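Local coordinates for peptidase M16 inactive domain family protein (Pseudomonas fluorescens, PDB 3GWB) that is of unestablished function, but is an M16 peptidase relative that probably lacks zinc-dependent proteolytic activity of its own, at residues Gly50-Val55 against Leu181-Ala186; Leu57-Met62 against Pro122-Asp127; Asp263-Ala268 against Lys401-Lys406; Lys345-Ala350 against Leu395-Val400. One frame throughout, in Å; residues are numbered along the deposited sequence.

Contact 1. Residues Gly50-Val55 against Leu181-Ala186; sequences GNAPGV and LAQLKA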
loop_
_atom_site.group_PDB
_atom_site.type_symbol
_atom_site.label_atom_id
_atom_site.label_comp_id
_atom_site.label_asym_id
_atom_site.label_seq_id
_atom_site.Cartn_x
_atom_site.Cartn_y
_atom_site.Cartn_z
ATOM N N GLY A 50 -23.275 12.345 -9.505
ATOM C CA GLY A 50 -24.407 12.655 -10.352
ATOM C C GLY A 50 -24.523 11.610 -11.447
ATOM O O GLY A 50 -24.515 10.408 -11.171
ATOM N N ASN A 51 -24.605 12.063 -12.693
ATOM C CA ASN A 51 -24.739 11.166 -13.837
ATOM C C ASN A 51 -23.399 10.671 -14.381
ATOM O O ASN A 51 -23.356 10.036 -15.438
ATOM C CB ASN A 51 -25.471 11.876 -14.968
ATOM C CG ASN A 51 -24.611 12.933 -15.633
ATOM O OD1 ASN A 51 -24.157 13.882 -14.987
ATOM N ND2 ASN A 51 -24.371 12.768 -16.929
ATOM N N ALA A 52 -22.309 10.965 -13.677
ATOM C CA ALA A 52 -20.993 10.534 -14.137
ATOM C C ALA A 52 -20.210 9.773 -13.066
ATOM O O ALA A 52 -19.176 10.237 -12.590
ATOM C CB ALA A 52 -20.190 11.743 -14.622
ATOM N N PRO A 53 -20.694 8.582 -12.682
ATOM C CA PRO A 53 -20.026 7.763 -11.665
ATOM C C PRO A 53 -18.514 7.716 -11.887
ATOM O O PRO A 53 -18.054 7.432 -12.997
ATOM C CB PRO A 53 -20.681 6.397 -11.844
ATOM C CG PRO A 53 -22.082 6.763 -12.233
ATOM C CD PRO A 53 -21.867 7.880 -13.236
ATOM N N GLY A 54 -17.754 8.014 -10.835
ATOM C CA GLY A 54 -16.305 8.004 -10.933
ATOM C C GLY A 54 -15.633 9.336 -11.255
ATOM O O GLY A 54 -14.411 9.446 -11.176
ATOM N N VAL A 55 -16.404 10.360 -11.612
ATOM C CA VAL A 55 -15.784 11.637 -11.955
ATOM C C VAL A 55 -15.097 12.269 -10.739
ATOM O O VAL A 55 -14.046 12.890 -10.866
ATOM C CB VAL A 55 -16.816 12.623 -12.581
ATOM C CG1 VAL A 55 -17.826 13.090 -11.540
ATOM C CG2 VAL A 55 -16.088 13.804 -13.197
ATOM N N LEU A 181 -12.292 16.096 -20.295
ATOM C CA LEU A 181 -11.577 17.123 -19.552
ATOM C C LEU A 181 -12.553 18.222 -19.136
ATOM O O LEU A 181 -12.421 18.802 -18.061
ATOM C CB LEU A 181 -10.455 17.708 -20.411
ATOM C CG LEU A 181 -9.358 16.709 -20.810
ATOM C CD1 LEU A 181 -8.330 17.398 -21.701
ATOM C CD2 LEU A 181 -8.687 16.151 -19.565
ATOM N N ALA A 182 -13.540 18.489 -19.990
ATOM C CA ALA A 182 -14.544 19.511 -19.708
ATOM C C ALA A 182 -15.316 19.171 -18.440
ATOM O O ALA A 182 -15.641 20.052 -17.648
ATOM C CB ALA A 182 -15.512 19.640 -20.878
ATOM N N GLN A 183 -15.619 17.892 -18.259
ATOM C CA GLN A 183 -16.348 17.446 -17.081
ATOM C C GLN A 183 -15.495 17.542 -15.822
ATOM O O GLN A 183 -15.985 17.907 -14.750
ATOM C CB GLN A 183 -16.812 16.005 -17.268
ATOM C CG GLN A 183 -17.915 15.837 -18.301
ATOM C CD GLN A 183 -18.276 14.380 -18.505
ATOM O OE1 GLN A 183 -17.538 13.633 -19.140
ATOM N NE2 GLN A 183 -19.405 13.968 -17.948
ATOM N N LEU A 184 -14.220 17.200 -15.947
ATOM C CA LEU A 184 -13.327 17.260 -14.804
ATOM C C LEU A 184 -13.174 18.712 -14.375
ATOM O O LEU A 184 -13.160 19.018 -13.180
ATOM C CB LEU A 184 -11.952 16.688 -15.158
ATOM C CG LEU A 184 -11.878 15.201 -15.521
ATOM C CD1 LEU A 184 -10.407 14.795 -15.658
ATOM C CD2 LEU A 184 -12.560 14.361 -14.450
ATOM N N LYS A 185 -13.057 19.595 -15.365
ATOM C CA LYS A 185 -12.893 21.020 -15.114
ATOM C C LYS A 185 -14.116 21.595 -14.422
ATOM O O LYS A 185 -13.996 22.377 -13.476
ATOM C CB LYS A 185 -12.634 21.768 -16.428
ATOM C CG LYS A 185 -11.230 21.584 -16.979
ATOM C CD LYS A 185 -11.044 22.375 -18.267
ATOM C CE LYS A 185 -9.631 22.225 -18.804
ATOM N NZ LYS A 185 -9.417 23.014 -20.050
ATOM N N ALA A 186 -15.290 21.193 -14.891
ATOM C CA ALA A 186 -16.542 21.670 -14.318
ATOM C C ALA A 186 -16.764 21.111 -12.916
ATOM O O ALA A 186 -17.239 21.824 -12.030
ATOM C CB ALA A 186 -17.704 21.290 -15.222
HETATM O O HOH W 1 -21.973 15.125 -16.012
#
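Asn51 and Gln183 meet through one water, which donates to Asn51 OD1 at 2.7 Å and accepts a weak bond from Gln183 NE2 at 3.4 Å. The amide of Gln183 is held from its other end as well, because its OE1 takes the backbone N-H of Thr180, just before the helix. With OE1 so engaged, NE2 faces the loop and lies 4.1 Å from Ala52 CB. Beside this the contact turns apolar. A chi1 of 69° places Val55 CG1 between the backbone N and the carbonyl carbon, leaving CG2 anti to the N, 3.8 Å from Leu184 CD2; the two branches overlap flank to flank, running opposite ways. The loop is shaped by a type II turn from Ala52 to Val55, closed by Val55 N to Ala52 O at 2.9 Å. Gly54 supplies the positive phi (94°) at its third position and is also the N-cap of helix 55-62; its N-H goes to Asp49 OD2. The turn thus starts that helix with Val55 facing helix 181-191. Direct contact is van der Waals, and the polar link runs through a water with one weak arm, which suggests a join secured more by buried shape than by polar bonding.

Contact 2. Residues Leu57-Met62 against Pro122-Asp127; sequences LLTNAM and PTFPAD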
loop_
_atom_site.group_PDB
_atom_site.type_symbol
_atom_site.label_atom_id
_atom_site.label_comp_id
_atom_site.label_asym_id
_atom_site.label_seq_id
_atom_site.Cartn_x
_atom_site.Cartn_y
_atom_site.Cartn_z
ATOM N N LEU A 57 -13.643 10.707 -8.162
ATOM C CA LEU A 57 -12.382 10.048 -7.885
ATOM C C LEU A 57 -11.335 10.409 -8.936
ATOM O O LEU A 57 -10.163 10.622 -8.622
ATOM C CB LEU A 57 -12.601 8.538 -7.820
ATOM C CG LEU A 57 -11.610 7.776 -6.942
ATOM C CD1 LEU A 57 -12.361 6.750 -6.091
ATOM C CD2 LEU A 57 -10.551 7.116 -7.815
ATOM N N LEU A 58 -11.766 10.498 -10.188
ATOM C CA LEU A 58 -10.849 10.832 -11.267
ATOM C C LEU A 58 -10.310 12.253 -11.113
ATOM O O LEU A 58 -9.126 12.504 -11.326
ATOM C CB LEU A 58 -11.565 10.671 -12.608
ATOM C CG LEU A 58 -10.729 10.675 -13.888
ATOM C CD1 LEU A 58 -9.524 9.749 -13.754
ATOM C CD2 LEU A 58 -11.627 10.237 -15.050
ATOM N N THR A 59 -11.176 13.186 -10.737
ATOM C CA THR A 59 -10.747 14.565 -10.564
ATOM C C THR A 59 -9.711 14.628 -9.444
ATOM O O THR A 59 -8.668 15.266 -9.587
ATOM C CB THR A 59 -11.936 15.502 -10.206
ATOM O OG1 THR A 59 -12.930 15.437 -11.233
ATOM C CG2 THR A 59 -11.460 16.954 -10.089
ATOM N N ASN A 60 -9.991 13.952 -8.335
ATOM C CA ASN A 60 -9.075 13.960 -7.204
ATOM C C ASN A 60 -7.723 13.336 -7.532
ATOM O O ASN A 60 -6.690 13.765 -7.021
ATOM C CB ASN A 60 -9.707 13.243 -6.008
ATOM C CG ASN A 60 -8.821 13.277 -4.780
ATOM O OD1 ASN A 60 -8.024 12.369 -4.550
ATOM N ND2 ASN A 60 -8.941 14.337 -3.996
ATOM N N ALA A 61 -7.731 12.328 -8.393
ATOM C CA ALA A 61 -6.504 11.651 -8.780
ATOM C C ALA A 61 -5.676 12.491 -9.741
ATOM O O ALA A 61 -4.453 12.363 -9.782
ATOM C CB ALA A 61 -6.836 10.310 -9.431
HETATM N N MSE A 62 -6.342 13.349 -10.508
HETATM C CA MSE A 62 -5.656 14.185 -11.495
HETATM C C MSE A 62 -5.063 15.494 -10.963
HETATM O O MSE A 62 -4.343 16.185 -11.687
HETATM C CB MSE A 62 -6.616 14.497 -12.648
HETATM C CG MSE A 62 -7.008 13.288 -13.517
HETATM SE SE MSE A 62 -5.729 12.845 -14.711
HETATM C CE MSE A 62 -5.757 14.336 -15.746
ATOM N N PRO A 122 -5.323 22.857 -11.134
ATOM C CA PRO A 122 -4.803 21.706 -11.879
ATOM C C PRO A 122 -5.076 21.896 -13.378
ATOM O O PRO A 122 -6.070 22.527 -13.757
ATOM C CB PRO A 122 -5.591 20.541 -11.289
ATOM C CG PRO A 122 -6.917 21.181 -10.973
ATOM C CD PRO A 122 -6.500 22.482 -10.330
ATOM N N THR A 123 -4.197 21.362 -14.224
ATOM C CA THR A 123 -4.357 21.492 -15.674
ATOM C C THR A 123 -4.948 20.266 -16.371
ATOM O O THR A 123 -5.279 20.327 -17.557
ATOM C CB THR A 123 -3.017 21.815 -16.354
ATOM O OG1 THR A 123 -2.052 20.819 -15.990
ATOM C CG2 THR A 123 -2.526 23.190 -15.931
ATOM N N PHE A 124 -5.074 19.163 -15.637
ATOM C CA PHE A 124 -5.622 17.919 -16.175
ATOM C C PHE A 124 -5.028 17.583 -17.544
ATOM O O PHE A 124 -5.708 17.687 -18.568
ATOM C CB PHE A 124 -7.148 18.019 -16.296
ATOM C CG PHE A 124 -7.837 18.404 -15.015
ATOM C CD1 PHE A 124 -7.891 17.518 -13.942
ATOM C CD2 PHE A 124 -8.431 19.656 -14.881
ATOM C CE1 PHE A 124 -8.523 17.878 -12.749
ATOM C CE2 PHE A 124 -9.064 20.025 -13.695
ATOM C CZ PHE A 124 -9.113 19.133 -12.628
ATOM N N PRO A 125 -3.751 17.171 -17.578
ATOM C CA PRO A 125 -3.086 16.822 -18.839
ATOM C C PRO A 125 -3.755 15.629 -19.520
ATOM O O PRO A 125 -4.093 14.637 -18.869
ATOM C CB PRO A 125 -1.655 16.502 -18.407
ATOM C CG PRO A 125 -1.485 17.302 -17.155
ATOM C CD PRO A 125 -2.803 17.108 -16.455
ATOM N N ALA A 126 -3.925 15.732 -20.833
ATOM C CA ALA A 126 -4.567 14.690 -21.621
ATOM C C ALA A 126 -3.888 13.329 -21.516
ATOM O O ALA A 126 -4.560 12.299 -21.456
ATOM C CB ALA A 126 -4.642 15.130 -23.082
ATOM N N ASP A 127 -2.561 13.318 -21.483
ATOM C CA ASP A 127 -1.831 12.060 -21.405
ATOM C C ASP A 127 -1.949 11.397 -20.032
ATOM O O ASP A 127 -1.791 10.183 -19.907
ATOM C CB ASP A 127 -0.363 12.289 -21.766
ATOM C CG ASP A 127 0.371 13.128 -20.735
ATOM O OD1 ASP A 127 -0.190 14.144 -20.270
ATOM O OD2 ASP A 127 1.520 12.774 -20.400
HETATM O O HOH W 2 -3.800 18.209 -13.217
#
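The backbones come nearest where Met62 CA lies 6.0 Å from Phe124 CA, the far end of segment 57-62 facing the turn that leads into helix 126-143. Phe124 takes positive backbone angles there (phi 46°), and a single water ties the main chains together, donating to Met62 O at 2.6 Å and accepting from Phe124 N at 2.9 Å. Met62 and the Phe124 ring carry most of the contact. Met62 CB comes in at the ring edge, in its plane, 3.5 Å from CD1. Thr59 CG2 approaches obliquely, 4.1 Å from CE1, while Thr59 OG1 is bonded back to Val55 O in its own helix. Over one face, toward the rim, sits Pro122 CB. Met62 is a selenomethionine whose chain bends at both chi2 (-79°) and chi3 (-65°), so its methyl CE curls round beside the Phe124 backbone and ends 3.6 Å from Pro125 O and 4.1 Å from Pro125 CD. By sequence, helix 55-62 probably corresponds to the one that carries the His-x-x-Glu-His zinc motif in active M16 peptidases, with Leu57 and Ala61 where the zinc-binding histidines would be and Asn60 where the catalytic glutamate would be, consistent with loss of the zinc site in this chain. Asn60 instead gives its ND2 to Tyr192 OH and Val96 O, and Leu58 packs on helix 126-143. Hydrocarbon packing round the aromatic ring, with one water serving two main-chain polar groups, implies that this join rests on close fit and desolvation rather than on charge.

Contact 3. Residues Asp263-Ala268 against Lys401-Lys406; sequences DPDYAA and KAAMNK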
loop_
_atom_site.group_PDB
_atom_site.type_symbol
_atom_site.label_atom_id
_atom_site.label_comp_id
_atom_site.label_asym_id
_atom_site.label_seq_id
_atom_site.Cartn_x
_atom_site.Cartn_y
_atom_site.Cartn_z
ATOM N N ASP A 263 -23.996 11.460 14.958
ATOM C CA ASP A 263 -24.982 10.879 15.865
ATOM C C ASP A 263 -24.384 10.864 17.271
ATOM O O ASP A 263 -23.227 10.486 17.457
ATOM C CB ASP A 263 -25.333 9.458 15.427
ATOM C CG ASP A 263 -26.554 8.914 16.144
ATOM O OD1 ASP A 263 -26.472 8.650 17.364
ATOM O OD2 ASP A 263 -27.603 8.758 15.485
ATOM N N PRO A 264 -25.170 11.269 18.280
ATOM C CA PRO A 264 -24.732 11.315 19.680
ATOM C C PRO A 264 -24.254 9.994 20.275
ATOM O O PRO A 264 -23.388 9.986 21.150
ATOM C CB PRO A 264 -25.957 11.867 20.403
ATOM C CG PRO A 264 -27.077 11.318 19.604
ATOM C CD PRO A 264 -26.610 11.565 18.186
ATOM N N ASP A 265 -24.815 8.881 19.809
ATOM C CA ASP A 265 -24.422 7.565 20.316
ATOM C C ASP A 265 -23.144 7.028 19.686
ATOM O O ASP A 265 -22.800 5.865 19.873
ATOM C CB ASP A 265 -25.537 6.542 20.091
ATOM C CG ASP A 265 -26.780 6.859 20.881
ATOM O OD1 ASP A 265 -26.648 7.480 21.959
ATOM O OD2 ASP A 265 -27.881 6.475 20.431
ATOM N N TYR A 266 -22.441 7.871 18.942
ATOM C CA TYR A 266 -21.215 7.445 18.277
ATOM C C TYR A 266 -20.231 6.731 19.203
ATOM O O TYR A 266 -19.749 5.644 18.888
ATOM C CB TYR A 266 -20.513 8.643 17.636
ATOM C CG TYR A 266 -19.284 8.246 16.861
ATOM C CD1 TYR A 266 -19.391 7.530 15.672
ATOM C CD2 TYR A 266 -18.008 8.560 17.330
ATOM C CE1 TYR A 266 -18.261 7.127 14.969
ATOM C CE2 TYR A 266 -16.863 8.160 16.636
ATOM C CZ TYR A 266 -17.000 7.449 15.452
ATOM O OH TYR A 266 -15.877 7.059 14.759
ATOM N N ALA A 267 -19.927 7.345 20.341
ATOM C CA ALA A 267 -18.981 6.750 21.281
ATOM C C ALA A 267 -19.484 5.409 21.817
ATOM O O ALA A 267 -18.714 4.453 21.955
ATOM C CB ALA A 267 -18.714 7.716 22.440
ATOM N N ALA A 268 -20.775 5.344 22.120
ATOM C CA ALA A 268 -21.367 4.124 22.649
ATOM C C ALA A 268 -21.353 2.988 21.629
ATOM O O ALA A 268 -21.029 1.856 21.974
ATOM C CB ALA A 268 -22.793 4.391 23.117
ATOM N N LYS A 401 -25.411 -1.548 25.500
ATOM C CA LYS A 401 -26.467 -2.437 25.020
ATOM C C LYS A 401 -27.645 -1.648 24.441
ATOM O O LYS A 401 -28.205 -2.016 23.402
ATOM C CB LYS A 401 -26.952 -3.344 26.157
ATOM C CG LYS A 401 -28.166 -4.199 25.814
ATOM C CD LYS A 401 -28.587 -5.042 27.007
ATOM C CE LYS A 401 -29.847 -5.844 26.724
ATOM N NZ LYS A 401 -31.061 -4.986 26.594
ATOM N N ALA A 402 -28.019 -0.561 25.107
ATOM C CA ALA A 402 -29.135 0.248 24.638
ATOM C C ALA A 402 -28.829 0.884 23.293
ATOM O O ALA A 402 -29.658 0.841 22.379
ATOM C CB ALA A 402 -29.469 1.327 25.654
ATOM N N ALA A 403 -27.641 1.470 23.176
ATOM C CA ALA A 403 -27.224 2.131 21.946
ATOM C C ALA A 403 -27.195 1.178 20.759
ATOM O O ALA A 403 -27.727 1.492 19.700
ATOM C CB ALA A 403 -25.847 2.775 22.136
HETATM N N MSE A 404 -26.575 0.017 20.935
HETATM C CA MSE A 404 -26.494 -0.959 19.853
HETATM C C MSE A 404 -27.892 -1.400 19.422
HETATM O O MSE A 404 -28.151 -1.582 18.230
HETATM C CB MSE A 404 -25.670 -2.176 20.283
HETATM C CG MSE A 404 -24.174 -1.882 20.515
HETATM SE SE MSE A 404 -23.236 -1.388 19.031
HETATM C CE MSE A 404 -22.929 -2.941 18.304
ATOM N N ASN A 405 -28.789 -1.570 20.391
ATOM C CA ASN A 405 -30.159 -1.975 20.092
ATOM C C ASN A 405 -30.958 -0.835 19.464
ATOM O O ASN A 405 -31.919 -1.066 18.728
ATOM C CB ASN A 405 -30.869 -2.454 21.362
ATOM C CG ASN A 405 -30.589 -3.912 21.674
ATOM O OD1 ASN A 405 -30.019 -4.241 22.715
ATOM N ND2 ASN A 405 -30.998 -4.799 20.772
ATOM N N LYS A 406 -30.558 0.399 19.748
ATOM C CA LYS A 406 -31.257 1.556 19.205
ATOM C C LYS A 406 -30.913 1.808 17.738
ATOM O O LYS A 406 -31.677 2.440 17.012
ATOM C CB LYS A 406 -30.923 2.800 20.033
ATOM C CG LYS A 406 -31.614 4.078 19.575
ATOM C CD LYS A 406 -31.144 5.257 20.420
ATOM C CE LYS A 406 -31.784 6.556 19.979
ATOM N NZ LYS A 406 -31.223 7.723 20.722
#
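Ala268 and Ala403 meet methyl to methyl, CB to CB at 3.6 Å, and so small a pair lets the two helices come close, their CA atoms 6.2 Å apart. One turn away, Asp265 CB also reaches toward the Ala403 methyl. The Asp265 side chain crosses that of Lys406 at about a right angle, with OD2 3.5 Å from CD and 3.6 Å from NZ, the latter a salt bridge. Lys406 is stretched out along its whole length (chi1 -179°), which carries the ammonium across to the loop. The same OD2 accepts from His407 NE2, so two groups of helix 397-407 converge on one oxygen, which would be expected to favour the charged carboxylate. Both helices belong to the second alpha/beta half of the M16 fold: helix 266-277 follows strand 249-257, and helix 397-407 leads to strand 414-419 of the same sheet. Further out, two turns shape the loop that holds Asp265. Asp263 OD1 takes its backbone N-H at 3.0 Å through the anti lone pair, nearly straight at 160°, forming an Asx turn. A type I turn from Asp263 to Tyr266 is closed by Tyr266 N to Asp263 O at 3.1 Å, and Asp265, the N-cap of the helix that follows, makes no capping bond with its side chain. Met404 CB is directed away from segment 263-268, and the side chain packs on Tyr337 and Leu338.

Contact 4. Residues Lys345-Ala350 against Leu395-Val400; sequences KELDDA and LTVEQV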
loop_
_atom_site.group_PDB
_atom_site.type_symbol
_atom_site.label_atom_id
_atom_site.label_comp_id
_atom_site.label_asym_id
_atom_site.label_seq_id
_atom_site.Cartn_x
_atom_site.Cartn_y
_atom_site.Cartn_z
ATOM N N LYS A 345 -16.358 -7.510 31.926
ATOM C CA LYS A 345 -14.990 -7.782 31.517
ATOM C C LYS A 345 -14.720 -7.201 30.136
ATOM O O LYS A 345 -13.747 -6.468 29.949
ATOM C CB LYS A 345 -14.722 -9.288 31.508
ATOM C CG LYS A 345 -13.328 -9.656 31.009
ATOM C CD LYS A 345 -13.068 -11.155 31.086
ATOM C CE LYS A 345 -14.021 -11.949 30.195
ATOM N NZ LYS A 345 -13.914 -11.573 28.749
ATOM N N GLU A 346 -15.587 -7.524 29.176
ATOM C CA GLU A 346 -15.440 -7.031 27.808
ATOM C C GLU A 346 -15.411 -5.516 27.751
ATOM O O GLU A 346 -14.621 -4.934 27.010
ATOM C CB GLU A 346 -16.585 -7.529 26.922
ATOM C CG GLU A 346 -16.658 -9.035 26.795
ATOM C CD GLU A 346 -17.793 -9.489 25.894
ATOM O OE1 GLU A 346 -18.938 -9.043 26.119
ATOM O OE2 GLU A 346 -17.541 -10.298 24.969
ATOM N N LEU A 347 -16.282 -4.880 28.526
ATOM C CA LEU A 347 -16.357 -3.427 28.551
ATOM C C LEU A 347 -15.066 -2.806 29.087
ATOM O O LEU A 347 -14.548 -1.849 28.510
ATOM C CB LEU A 347 -17.543 -2.972 29.406
ATOM C CG LEU A 347 -17.785 -1.465 29.484
ATOM C CD1 LEU A 347 -18.493 -1.004 28.220
ATOM C CD2 LEU A 347 -18.632 -1.137 30.706
ATOM N N ASP A 348 -14.543 -3.349 30.183
ATOM C CA ASP A 348 -13.315 -2.818 30.770
ATOM C C ASP A 348 -12.118 -3.003 29.850
ATOM O O ASP A 348 -11.333 -2.076 29.646
ATOM C CB ASP A 348 -13.044 -3.471 32.126
ATOM C CG ASP A 348 -13.994 -2.985 33.201
ATOM O OD1 ASP A 348 -14.211 -1.754 33.280
ATOM O OD2 ASP A 348 -14.517 -3.825 33.966
ATOM N N ASP A 349 -11.982 -4.203 29.299
ATOM C CA ASP A 349 -10.896 -4.502 28.374
ATOM C C ASP A 349 -10.952 -3.534 27.190
ATOM O O ASP A 349 -9.932 -2.966 26.793
ATOM C CB ASP A 349 -11.020 -5.945 27.876
ATOM C CG ASP A 349 -10.699 -6.968 28.959
ATOM O OD1 ASP A 349 -10.936 -6.673 30.155
ATOM O OD2 ASP A 349 -10.223 -8.073 28.612
ATOM N N ALA A 350 -12.144 -3.338 26.633
ATOM C CA ALA A 350 -12.302 -2.431 25.501
ATOM C C ALA A 350 -11.890 -1.011 25.887
ATOM O O ALA A 350 -11.124 -0.367 25.167
ATOM C CB ALA A 350 -13.747 -2.447 24.999
ATOM N N LEU A 395 -18.913 4.930 29.746
ATOM C CA LEU A 395 -20.029 4.097 29.309
ATOM C C LEU A 395 -20.235 2.864 30.184
ATOM O O LEU A 395 -19.277 2.272 30.681
ATOM C CB LEU A 395 -19.818 3.653 27.861
ATOM C CG LEU A 395 -19.900 4.768 26.821
ATOM C CD1 LEU A 395 -19.454 4.245 25.466
ATOM C CD2 LEU A 395 -21.332 5.295 26.762
ATOM N N THR A 396 -21.497 2.485 30.364
ATOM C CA THR A 396 -21.841 1.308 31.153
ATOM C C THR A 396 -22.350 0.217 30.211
ATOM O O THR A 396 -22.716 0.490 29.067
ATOM C CB THR A 396 -22.947 1.617 32.185
ATOM O OG1 THR A 396 -24.115 2.094 31.506
ATOM C CG2 THR A 396 -22.482 2.671 33.182
ATOM N N VAL A 397 -22.364 -1.023 30.689
ATOM C CA VAL A 397 -22.843 -2.138 29.881
ATOM C C VAL A 397 -24.267 -1.872 29.402
ATOM O O VAL A 397 -24.630 -2.206 28.270
ATOM C CB VAL A 397 -22.816 -3.451 30.686
ATOM C CG1 VAL A 397 -23.531 -4.552 29.915
ATOM C CG2 VAL A 397 -21.377 -3.850 30.965
ATOM N N GLU A 398 -25.069 -1.260 30.271
ATOM C CA GLU A 398 -26.453 -0.942 29.955
ATOM C C GLU A 398 -26.550 0.096 28.836
ATOM O O GLU A 398 -27.383 -0.030 27.943
ATOM C CB GLU A 398 -27.178 -0.430 31.209
ATOM C CG GLU A 398 -26.728 0.953 31.678
ATOM C CD GLU A 398 -27.247 1.320 33.065
ATOM O OE1 GLU A 398 -28.473 1.212 33.304
ATOM O OE2 GLU A 398 -26.424 1.724 33.916
ATOM N N GLN A 399 -25.698 1.119 28.886
ATOM C CA GLN A 399 -25.703 2.172 27.872
ATOM C C GLN A 399 -25.240 1.655 26.517
ATOM O O GLN A 399 -25.769 2.053 25.484
ATOM C CB GLN A 399 -24.805 3.333 28.299
ATOM C CG GLN A 399 -25.250 4.027 29.576
ATOM C CD GLN A 399 -24.266 5.088 30.018
ATOM O OE1 GLN A 399 -23.070 4.829 30.137
ATOM N NE2 GLN A 399 -24.765 6.292 30.264
ATOM N N VAL A 400 -24.238 0.784 26.517
ATOM C CA VAL A 400 -23.749 0.222 25.268
ATOM C C VAL A 400 -24.839 -0.675 24.677
ATOM O O VAL A 400 -25.169 -0.571 23.496
ATOM C CB VAL A 400 -22.458 -0.589 25.496
ATOM C CG1 VAL A 400 -22.079 -1.358 24.223
ATOM C CG2 VAL A 400 -21.331 0.351 25.908
#
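Leu347 pushes its two methyls against the start of helix 397-407, dividing them between two valines. Its CG lies opposite the backbone N (chi1 -178°), which sends the branched end out from helix 344-356. CD2 settles over the backbone entering the helix, 3.5 Å from Leu395 O and 3.7 Å from Val397 N, and also touches Val397 CG2 at 3.9 Å. CD1 turns to Val400 CG2, likewise 3.9 Å away, and there the leucine and valine lie side by side, pointing in opposite senses. Val397 and Val400 lie one turn apart and offer their CG2 branches to the same leucine, while Pro342 packs on both. The segment Leu347 lands on is closed by a capping box, Thr396 with Gln399. Thr396, the N-cap residue, gives its N-H to Gln399 OE1 at 2.8 Å, in the carbonyl plane and on a lone pair, although the N-H points only roughly at the oxygen (139°). Gln399 N returns the bond to Thr396 OG1 at 3.2 Å, an oxygen whose position is less certain. The contact thus joins two of the helices of the second alpha/beta half through the N-terminal end of one of them. Leu395 O, beside CD2, accepts from Lys351 NZ, the next turn of helix 344-356. Leu347 packs on Leu271 of helix 266-277 as well, while neighbouring Glu346 forms a salt bridge through OE1 with Arg284.

The four contacts form two pairs, one in each half of the molecule, on opposite sides of the chain's centre. Contacts 1 and 2 have centres 11 Å apart and touch: Leu184 CD2 lies 3.4 Å from Thr59 OG1 in van der Waals packing, and contact 2 is nested within the loop that contact 1 closes. Both involve helix 55-62, the probable counterpart of the zinc-binding helix in active relatives. Contacts 3 and 4, centres 12 Å apart, share helix 397-407 and meet where Leu395 CD1 lies 3.4 Å from Ala268 CA; contact 4 is nested likewise inside contact 3's loop. The pairs do not touch: nearest atoms of contacts 2 and 3 are about 21 Å apart.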